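Local atomic coordinates of erythrocyte binding antigen 140 (Plasmodium falciparum, PDB entry 4GF2), a protein that probably binds a receptor on the host red-cell surface during erythrocyte invasion, through a region that holds two Duffy binding domains. Residues Q346-G351 with A403-G408; D410-Y415 with L480-E485. The protein carries 3 engineered substitutions. One frame throughout, in Å; residues are numbered along the deposited sequence.

Both contacts fall within the second of the two Duffy binding domains of this chain, with their centres about 10 Å apart. Contact 1 closes at the end of helix 388-407, and contact 2 opens two residues later, in the loop leading to helix 415-427. They also touch: D404 O probably accepts a hydrogen bond from D410 N at 2.7 Å, and G408 O one from K413 NZ at 2.6 Å. D404 OD2 also pairs with R481 NH1 of helix 478-508 in a salt bridge. Residues 403-415 thus run from the last turn of helix 388-407 through the loop to the start of helix 415-427; I405 faces the 346-351 loop, and I411 and I412 face W482 of helix 478-508.

Contact 1 (Q346-G351 with A403-G408); sequences QTLCLG and ADIIKG
I405 is the side chain on which this contact turns: its terminal CD1 methyl meets both L348 and L350, and the two segments bury 98 Å² between them. The approach is tip to tip in both pairs. CD2 of L348 comes to 3.6 Å from I405 CD1, and CD1 of L350 lies a looser 4.1 Å from I405 CD1. The directions from I405 CD1 to the two leucine methyls diverge by about 70°, so the isoleucine end sits between them.

The backbones stay well separated, with 10.0 Å between L350 CA and I405 CA, so long side chains must bridge the distance. I405 does this with an extended arm: CG1 lies anti to the carbonyl carbon, and chi2 of 172° sends CD1 straight outward. L348 reaches across with its CG opposite the backbone N (chi1 177°). The contact itself is wholly apolar.

Between the two leucines, C349 turns the other way and is joined by a disulfide to C316, while its backbone N is hydrogen-bonded to E375. The carbonyl of L350 is held by H367. Hydrogen bonds at C349 N and L350 O thus tie the loop to helix 361-382. Three residues beyond I405, helix 388-407 gives way at G408, whose phi is positive. Helix 415-427 lies beside the cluster, with Y416 touching L350 and M420 touching I405. The contact joins the loop after helix 343-346 to the C-terminal end of helix 388-407, with helices 361-382 and 415-427 packed around them.

Contact 2 (D410-Y415 with L480-E485); sequences DIIKDY and LRWFKE
W482 pushes the six-membered end of its indole into the loop and meets I412, I411 and D410. Among the apolar contacts I412 makes the closest approach: its CG1 is 3.8 Å from W482 CH2, and its CD1 follows along the same end of the ring, 4.0 Å from W482 CZ3. The I412 side chain slants past the indole at an angle. I411 is buried about as much but stands farther off, its CB 4.3 Å from W482 CZ3. With CG anti to its carbonyl carbon (chi1 -71°), W482 leans off its helix toward the loop.

D410 OD1 lies loosely at the ring edge, near the indole plane, 4.2 Å from W482 CH2; its hydrogen bond goes to Q478 NE2. At the far end of the ring, W482 NE1 has D401 as its partner.

Within the loop, D410 OD2 accepts from K413 N, three residues on, at 3.1 Å with a nearly straight 168° bond, an Asx motif, and weakly from I412 N. R345 gives the same oxygen a salt bridge. Together with D414 as N-cap of helix 415-427, the Asx motif lies in the link between helices 388-407 and 415-427, and W482 joins that link to helix 478-508 within the Duffy binding domain.

Contact 1 (Q346-G351 with A403-G408)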
ATOM      1  N   GLN A 346      26.665 -10.185   1.476  1.00 39.41           N
ATOM      2  CA  GLN A 346      27.219  -9.433   0.358  1.00 40.20           C
ATOM      3  C   GLN A 346      26.356  -9.569  -0.889  1.00 41.38           C
ATOM      4  O   GLN A 346      26.392  -8.713  -1.769  1.00 43.84           O
ATOM      5  CB  GLN A 346      28.632  -9.929   0.037  1.00 41.21           C
ATOM      6  CG  GLN A 346      29.629  -9.763   1.168  1.00 40.88           C
ATOM      7  CD  GLN A 346      30.973 -10.391   0.855  1.00 43.37           C
ATOM      8  OE1 GLN A 346      31.452 -10.332  -0.277  1.00 44.13           O
ATOM      9  NE2 GLN A 346      31.587 -11.001   1.860  1.00 44.84           N
ATOM     10  N   THR A 347      25.595 -10.656  -0.965  1.00 40.39           N
ATOM     11  CA  THR A 347      24.795 -10.949  -2.151  1.00 41.31           C
ATOM     12  C   THR A 347      23.295 -10.950  -1.849  1.00 43.18           C
ATOM     13  O   THR A 347      22.500 -11.453  -2.637  1.00 46.58           O
ATOM     14  CB  THR A 347      25.182 -12.311  -2.750  1.00 42.63           C
ATOM     15  OG1 THR A 347      24.809 -13.359  -1.847  1.00 45.89           O
ATOM     16  CG2 THR A 347      26.682 -12.374  -3.009  1.00 41.51           C
ATOM     17  N   LEU A 348      22.920 -10.380  -0.709  1.00 41.83           N
ATOM     18  CA  LEU A 348      21.518 -10.295  -0.299  1.00 42.18           C
ATOM     19  C   LEU A 348      20.672  -9.511  -1.305  1.00 39.93           C
ATOM     20  O   LEU A 348      21.062  -8.437  -1.758  1.00 39.25           O
ATOM     21  CB  LEU A 348      21.432  -9.628   1.076  1.00 44.59           C
ATOM     22  CG  LEU A 348      20.046  -9.374   1.668  1.00 44.93           C
ATOM     23  CD1 LEU A 348      19.370 -10.673   2.044  1.00 46.08           C
ATOM     24  CD2 LEU A 348      20.157  -8.458   2.872  1.00 44.12           C
ATOM     25  N   CYS A 349      19.508 -10.055  -1.644  1.00 39.64           N
ATOM     26  CA  CYS A 349      18.608  -9.406  -2.589  1.00 40.84           C
ATOM     27  C   CYS A 349      17.786  -8.306  -1.929  1.00 38.11           C
ATOM     28  O   CYS A 349      16.980  -8.566  -1.038  1.00 36.66           O
ATOM     29  CB  CYS A 349      17.672 -10.434  -3.225  1.00 44.72           C
ATOM     30  SG  CYS A 349      16.335  -9.701  -4.193  1.00 44.70           S
ATOM     31  N   LEU A 350      18.002  -7.075  -2.382  1.00 38.50           N
ATOM     32  CA  LEU A 350      17.234  -5.929  -1.915  1.00 39.79           C
ATOM     33  C   LEU A 350      16.528  -5.219  -3.066  1.00 39.86           C
ATOM     34  O   LEU A 350      15.646  -4.395  -2.851  1.00 40.65           O
ATOM     35  CB  LEU A 350      18.154  -4.949  -1.189  1.00 42.06           C
ATOM     36  CG  LEU A 350      18.819  -5.491   0.078  1.00 44.05           C
ATOM     37  CD1 LEU A 350      19.780  -4.461   0.641  1.00 47.56           C
ATOM     38  CD2 LEU A 350      17.776  -5.876   1.117  1.00 41.87           C
ATOM     39  N   GLY A 351      16.916  -5.539  -4.294  1.00 38.29           N
ATOM     40  CA  GLY A 351      16.304  -4.928  -5.458  1.00 37.29           C
ATOM     41  C   GLY A 351      16.594  -3.444  -5.558  1.00 37.06           C
ATOM     42  O   GLY A 351      17.476  -2.917  -4.881  1.00 34.84           O
ATOM     43  N   ALA A 403      16.064  -7.435   8.916  1.00 41.15           N
ATOM     44  CA  ALA A 403      15.607  -6.736  10.105  1.00 41.02           C
ATOM     45  C   ALA A 403      16.618  -5.667  10.516  1.00 43.11           C
ATOM     46  O   ALA A 403      16.246  -4.543  10.856  1.00 46.41           O
ATOM     47  CB  ALA A 403      15.397  -7.720  11.236  1.00 41.29           C
ATOM     48  N   ASP A 404      17.897  -6.024  10.486  1.00 42.62           N
ATOM     49  CA  ASP A 404      18.953  -5.095  10.876  1.00 42.79           C
ATOM     50  C   ASP A 404      19.072  -3.934   9.899  1.00 38.93           C
ATOM     51  O   ASP A 404      19.468  -2.830  10.279  1.00 37.07           O
ATOM     52  CB  ASP A 404      20.293  -5.823  10.972  1.00 45.40           C
ATOM     53  CG  ASP A 404      20.546  -6.386  12.355  1.00 47.58           C
ATOM     54  OD1 ASP A 404      20.381  -5.630  13.333  1.00 46.30           O
ATOM     55  OD2 ASP A 404      20.903  -7.578  12.465  1.00 49.81           O
ATOM     56  N   ILE A 405      18.729  -4.188   8.642  1.00 38.67           N
ATOM     57  CA  ILE A 405      18.823  -3.168   7.607  1.00 39.73           C
ATOM     58  C   ILE A 405      17.674  -2.171   7.755  1.00 40.16           C
ATOM     59  O   ILE A 405      17.874  -0.962   7.661  1.00 39.94           O
ATOM     60  CB  ILE A 405      18.823  -3.813   6.205  1.00 40.73           C
ATOM     61  CG1 ILE A 405      20.185  -4.458   5.936  1.00 43.83           C
ATOM     62  CG2 ILE A 405      18.517  -2.786   5.126  1.00 39.07           C
ATOM     63  CD1 ILE A 405      20.235  -5.287   4.672  1.00 44.95           C
ATOM     64  N   ILE A 406      16.477  -2.691   8.008  1.00 41.49           N
ATOM     65  CA  ILE A 406      15.300  -1.862   8.230  1.00 42.49           C
ATOM     66  C   ILE A 406      15.412  -1.082   9.538  1.00 43.97           C
ATOM     67  O   ILE A 406      15.043   0.092   9.604  1.00 46.14           O
ATOM     68  CB  ILE A 406      14.021  -2.717   8.287  1.00 44.06           C
ATOM     69  CG1 ILE A 406      13.788  -3.428   6.952  1.00 45.16           C
ATOM     70  CG2 ILE A 406      12.821  -1.858   8.654  1.00 44.06           C
ATOM     71  CD1 ILE A 406      13.685  -2.502   5.755  1.00 45.95           C
ATOM     72  N   LYS A 407      15.907  -1.738  10.581  1.00 42.62           N
ATOM     73  CA  LYS A 407      16.060  -1.091  11.878  1.00 42.59           C
ATOM     74  C   LYS A 407      17.177  -0.048  11.843  1.00 43.01           C
ATOM     75  O   LYS A 407      17.205   0.871  12.659  1.00 47.48           O
ATOM     76  CB  LYS A 407      16.340  -2.131  12.971  1.00 44.23           C
ATOM     77  CG  LYS A 407      15.124  -2.971  13.361  1.00 49.59           C
ATOM     78  CD  LYS A 407      15.482  -4.070  14.362  1.00 61.89           C
ATOM     79  CE  LYS A 407      16.065  -3.486  15.641  1.00 74.15           C
ATOM     80  NZ  LYS A 407      16.250  -4.513  16.704  1.00 84.41           N
ATOM     81  N   GLY A 408      18.094  -0.193  10.893  1.00 39.22           N
ATOM     82  CA  GLY A 408      19.221   0.714  10.775  1.00 38.66           C
ATOM     83  C   GLY A 408      20.396   0.306  11.646  1.00 41.41           C
ATOM     84  O   GLY A 408      21.297   1.101  11.893  1.00 42.26           O
TER

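Contact 2 (D410-Y415 with L480-E485)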
ATOM      1  N   ASP A 410      22.124  -2.540  10.911  1.00 42.25           N
ATOM      2  CA  ASP A 410      23.010  -3.302  10.033  1.00 42.55           C
ATOM      3  C   ASP A 410      24.407  -2.693   9.997  1.00 42.43           C
ATOM      4  O   ASP A 410      24.564  -1.482   9.867  1.00 42.51           O
ATOM      5  CB  ASP A 410      22.441  -3.367   8.615  1.00 41.55           C
ATOM      6  CG  ASP A 410      23.405  -4.005   7.632  1.00 42.34           C
ATOM      7  OD1 ASP A 410      23.636  -5.229   7.734  1.00 44.16           O
ATOM      8  OD2 ASP A 410      23.933  -3.284   6.755  1.00 41.79           O
ATOM      9  N   ILE A 411      25.417  -3.548  10.100  1.00 42.72           N
ATOM     10  CA  ILE A 411      26.800  -3.100  10.196  1.00 43.54           C
ATOM     11  C   ILE A 411      27.361  -2.570   8.873  1.00 42.59           C
ATOM     12  O   ILE A 411      28.209  -1.675   8.870  1.00 44.87           O
ATOM     13  CB  ILE A 411      27.707  -4.245  10.694  1.00 45.16           C
ATOM     14  CG1 ILE A 411      27.392  -4.568  12.154  1.00 45.94           C
ATOM     15  CG2 ILE A 411      29.179  -3.871  10.551  1.00 47.45           C
ATOM     16  CD1 ILE A 411      28.141  -5.765  12.695  1.00 47.35           C
ATOM     17  N   ILE A 412      26.894  -3.120   7.757  1.00 39.67           N
ATOM     18  CA  ILE A 412      27.506  -2.836   6.459  1.00 39.63           C
ATOM     19  C   ILE A 412      27.174  -1.440   5.933  1.00 40.57           C
ATOM     20  O   ILE A 412      28.066  -0.712   5.503  1.00 41.80           O
ATOM     21  CB  ILE A 412      27.092  -3.867   5.391  1.00 37.39           C
ATOM     22  CG1 ILE A 412      27.362  -5.289   5.881  1.00 35.93           C
ATOM     23  CG2 ILE A 412      27.846  -3.611   4.095  1.00 39.38           C
ATOM     24  CD1 ILE A 412      28.808  -5.560   6.251  1.00 36.06           C
ATOM     25  N   LYS A 413      25.897  -1.076   5.955  1.00 40.57           N
ATOM     26  CA  LYS A 413      25.468   0.224   5.453  1.00 41.82           C
ATOM     27  C   LYS A 413      25.933   0.399   4.013  1.00 42.59           C
ATOM     28  O   LYS A 413      26.523   1.423   3.657  1.00 44.95           O
ATOM     29  CB  LYS A 413      26.039   1.350   6.316  1.00 45.38           C
ATOM     30  CG  LYS A 413      25.638   1.291   7.779  1.00 47.90           C
ATOM     31  CD  LYS A 413      24.135   1.391   7.949  1.00 49.06           C
ATOM     32  CE  LYS A 413      23.762   1.704   9.391  1.00 52.81           C
ATOM     33  NZ  LYS A 413      22.293   1.803   9.569  1.00 52.98           N
ATOM     34  N   ASP A 414      25.678  -0.616   3.195  1.00 41.30           N
ATOM     35  CA  ASP A 414      26.058  -0.583   1.791  1.00 40.87           C
ATOM     36  C   ASP A 414      25.081   0.288   1.017  1.00 37.96           C
ATOM     37  O   ASP A 414      24.075   0.745   1.555  1.00 37.22           O
ATOM     38  CB  ASP A 414      26.048  -1.992   1.203  1.00 43.80           C
ATOM     39  CG  ASP A 414      24.648  -2.545   1.064  1.00 48.21           C
ATOM     40  OD1 ASP A 414      23.850  -2.360   2.002  1.00 48.37           O
ATOM     41  OD2 ASP A 414      24.334  -3.140   0.012  1.00 51.46           O
ATOM     42  N   TYR A 415      25.374   0.488  -0.260  1.00 37.23           N
ATOM     43  CA  TYR A 415      24.594   1.385  -1.096  1.00 36.75           C
ATOM     44  C   TYR A 415      23.099   1.082  -1.057  1.00 38.33           C
ATOM     45  O   TYR A 415      22.283   1.997  -0.963  1.00 40.71           O
ATOM     46  CB  TYR A 415      25.099   1.319  -2.535  1.00 36.27           C
ATOM     47  CG  TYR A 415      24.382   2.255  -3.474  1.00 38.53           C
ATOM     48  CD1 TYR A 415      24.822   3.558  -3.654  1.00 41.62           C
ATOM     49  CD2 TYR A 415      23.268   1.835  -4.183  1.00 40.19           C
ATOM     50  CE1 TYR A 415      24.169   4.417  -4.513  1.00 45.26           C
ATOM     51  CE2 TYR A 415      22.606   2.688  -5.046  1.00 43.71           C
ATOM     52  CZ  TYR A 415      23.059   3.979  -5.207  1.00 46.58           C
ATOM     53  OH  TYR A 415      22.399   4.830  -6.069  1.00 49.83           O
ATOM     54  N   LEU A 480      27.274 -11.302  16.227  1.00 55.64           N
ATOM     55  CA  LEU A 480      27.238 -12.591  16.905  1.00 56.33           C
ATOM     56  C   LEU A 480      26.609 -13.650  16.003  1.00 51.99           C
ATOM     57  O   LEU A 480      27.054 -14.798  15.978  1.00 51.14           O
ATOM     58  CB  LEU A 480      26.468 -12.485  18.225  1.00 60.22           C
ATOM     59  CG  LEU A 480      27.147 -11.662  19.324  1.00 63.17           C
ATOM     60  CD1 LEU A 480      26.233 -11.505  20.532  1.00 67.20           C
ATOM     61  CD2 LEU A 480      28.463 -12.299  19.738  1.00 64.21           C
ATOM     62  N   ARG A 481      25.582 -13.259  15.256  1.00 49.98           N
ATOM     63  CA  ARG A 481      24.942 -14.177  14.327  1.00 50.67           C
ATOM     64  C   ARG A 481      25.908 -14.538  13.211  1.00 51.20           C
ATOM     65  O   ARG A 481      25.967 -15.688  12.777  1.00 53.53           O
ATOM     66  CB  ARG A 481      23.678 -13.558  13.737  1.00 49.30           C
ATOM     67  CG  ARG A 481      22.673 -13.092  14.775  1.00 52.14           C
ATOM     68  CD  ARG A 481      21.319 -12.817  14.145  1.00 53.40           C
ATOM     69  NE  ARG A 481      21.424 -12.076  12.888  1.00 52.53           N
ATOM     70  CZ  ARG A 481      21.288 -10.757  12.762  1.00 51.14           C
ATOM     71  NH1 ARG A 481      21.040  -9.992  13.820  1.00 52.04           N
ATOM     72  NH2 ARG A 481      21.397 -10.199  11.564  1.00 49.67           N
ATOM     73  N   TRP A 482      26.671 -13.550  12.755  1.00 49.65           N
ATOM     74  CA  TRP A 482      27.608 -13.753  11.658  1.00 46.86           C
ATOM     75  C   TRP A 482      28.778 -14.614  12.095  1.00 48.33           C
ATOM     76  O   TRP A 482      29.206 -15.505  11.367  1.00 48.03           O
ATOM     77  CB  TRP A 482      28.114 -12.410  11.131  1.00 43.68           C
ATOM     78  CG  TRP A 482      27.072 -11.648  10.398  1.00 42.72           C
ATOM     79  CD1 TRP A 482      25.797 -12.058  10.124  1.00 43.13           C
ATOM     80  CD2 TRP A 482      27.206 -10.341   9.830  1.00 42.02           C
ATOM     81  NE1 TRP A 482      25.129 -11.084   9.424  1.00 42.39           N
ATOM     82  CE2 TRP A 482      25.972 -10.021   9.231  1.00 41.47           C
ATOM     83  CE3 TRP A 482      28.248  -9.412   9.772  1.00 43.06           C
ATOM     84  CZ2 TRP A 482      25.753  -8.810   8.586  1.00 41.39           C
ATOM     85  CZ3 TRP A 482      28.027  -8.212   9.131  1.00 43.22           C
ATOM     86  CH2 TRP A 482      26.791  -7.921   8.545  1.00 42.33           C
ATOM     87  N   PHE A 483      29.294 -14.334  13.287  1.00 50.54           N
ATOM     88  CA  PHE A 483      30.421 -15.077  13.836  1.00 54.73           C
ATOM     89  C   PHE A 483      30.125 -16.575  13.810  1.00 56.61           C
ATOM     90  O   PHE A 483      30.943 -17.373  13.351  1.00 58.04           O
ATOM     91  CB  PHE A 483      30.698 -14.623  15.271  1.00 58.15           C
ATOM     92  CG  PHE A 483      31.989 -15.149  15.846  1.00 61.38           C
ATOM     93  CD1 PHE A 483      32.952 -15.729  15.035  1.00 60.47           C
ATOM     94  CD2 PHE A 483      32.234 -15.064  17.205  1.00 65.35           C
ATOM     95  CE1 PHE A 483      34.133 -16.209  15.571  1.00 62.99           C
ATOM     96  CE2 PHE A 483      33.413 -15.543  17.744  1.00 67.91           C
ATOM     97  CZ  PHE A 483      34.362 -16.116  16.927  1.00 66.91           C
ATOM     98  N   LYS A 484      28.950 -16.951  14.304  1.00 56.58           N
ATOM     99  CA  LYS A 484      28.526 -18.346  14.294  1.00 57.95           C
ATOM    100  C   LYS A 484      28.373 -18.862  12.865  1.00 57.83           C
ATOM    101  O   LYS A 484      28.756 -19.991  12.563  1.00 62.41           O
ATOM    102  CB  LYS A 484      27.210 -18.517  15.056  1.00 59.89           C
ATOM    103  CG  LYS A 484      26.207 -19.409  14.346  1.00 64.36           C
ATOM    104  CD  LYS A 484      25.017 -19.745  15.231  1.00 73.37           C
ATOM    105  CE  LYS A 484      23.771 -20.008  14.401  1.00 78.69           C
ATOM    106  NZ  LYS A 484      24.001 -21.010  13.324  1.00 82.13           N
ATOM    107  N   GLU A 485      27.807 -18.035  11.989  1.00 54.09           N
ATOM    108  CA  GLU A 485      27.647 -18.403  10.587  1.00 51.93           C
ATOM    109  C   GLU A 485      29.012 -18.708   9.981  1.00 50.97           C
ATOM    110  O   GLU A 485      29.159 -19.630   9.178  1.00 50.05           O
ATOM    111  CB  GLU A 485      26.960 -17.275   9.806  1.00 49.42           C
ATOM    112  CG  GLU A 485      26.582 -17.637   8.369  1.00 49.57           C
ATOM    113  CD  GLU A 485      25.940 -16.480   7.612  1.00 48.03           C
ATOM    114  OE1 GLU A 485      25.664 -15.430   8.234  1.00 49.25           O
ATOM    115  OE2 GLU A 485      25.709 -16.621   6.390  1.00 47.05           O
TER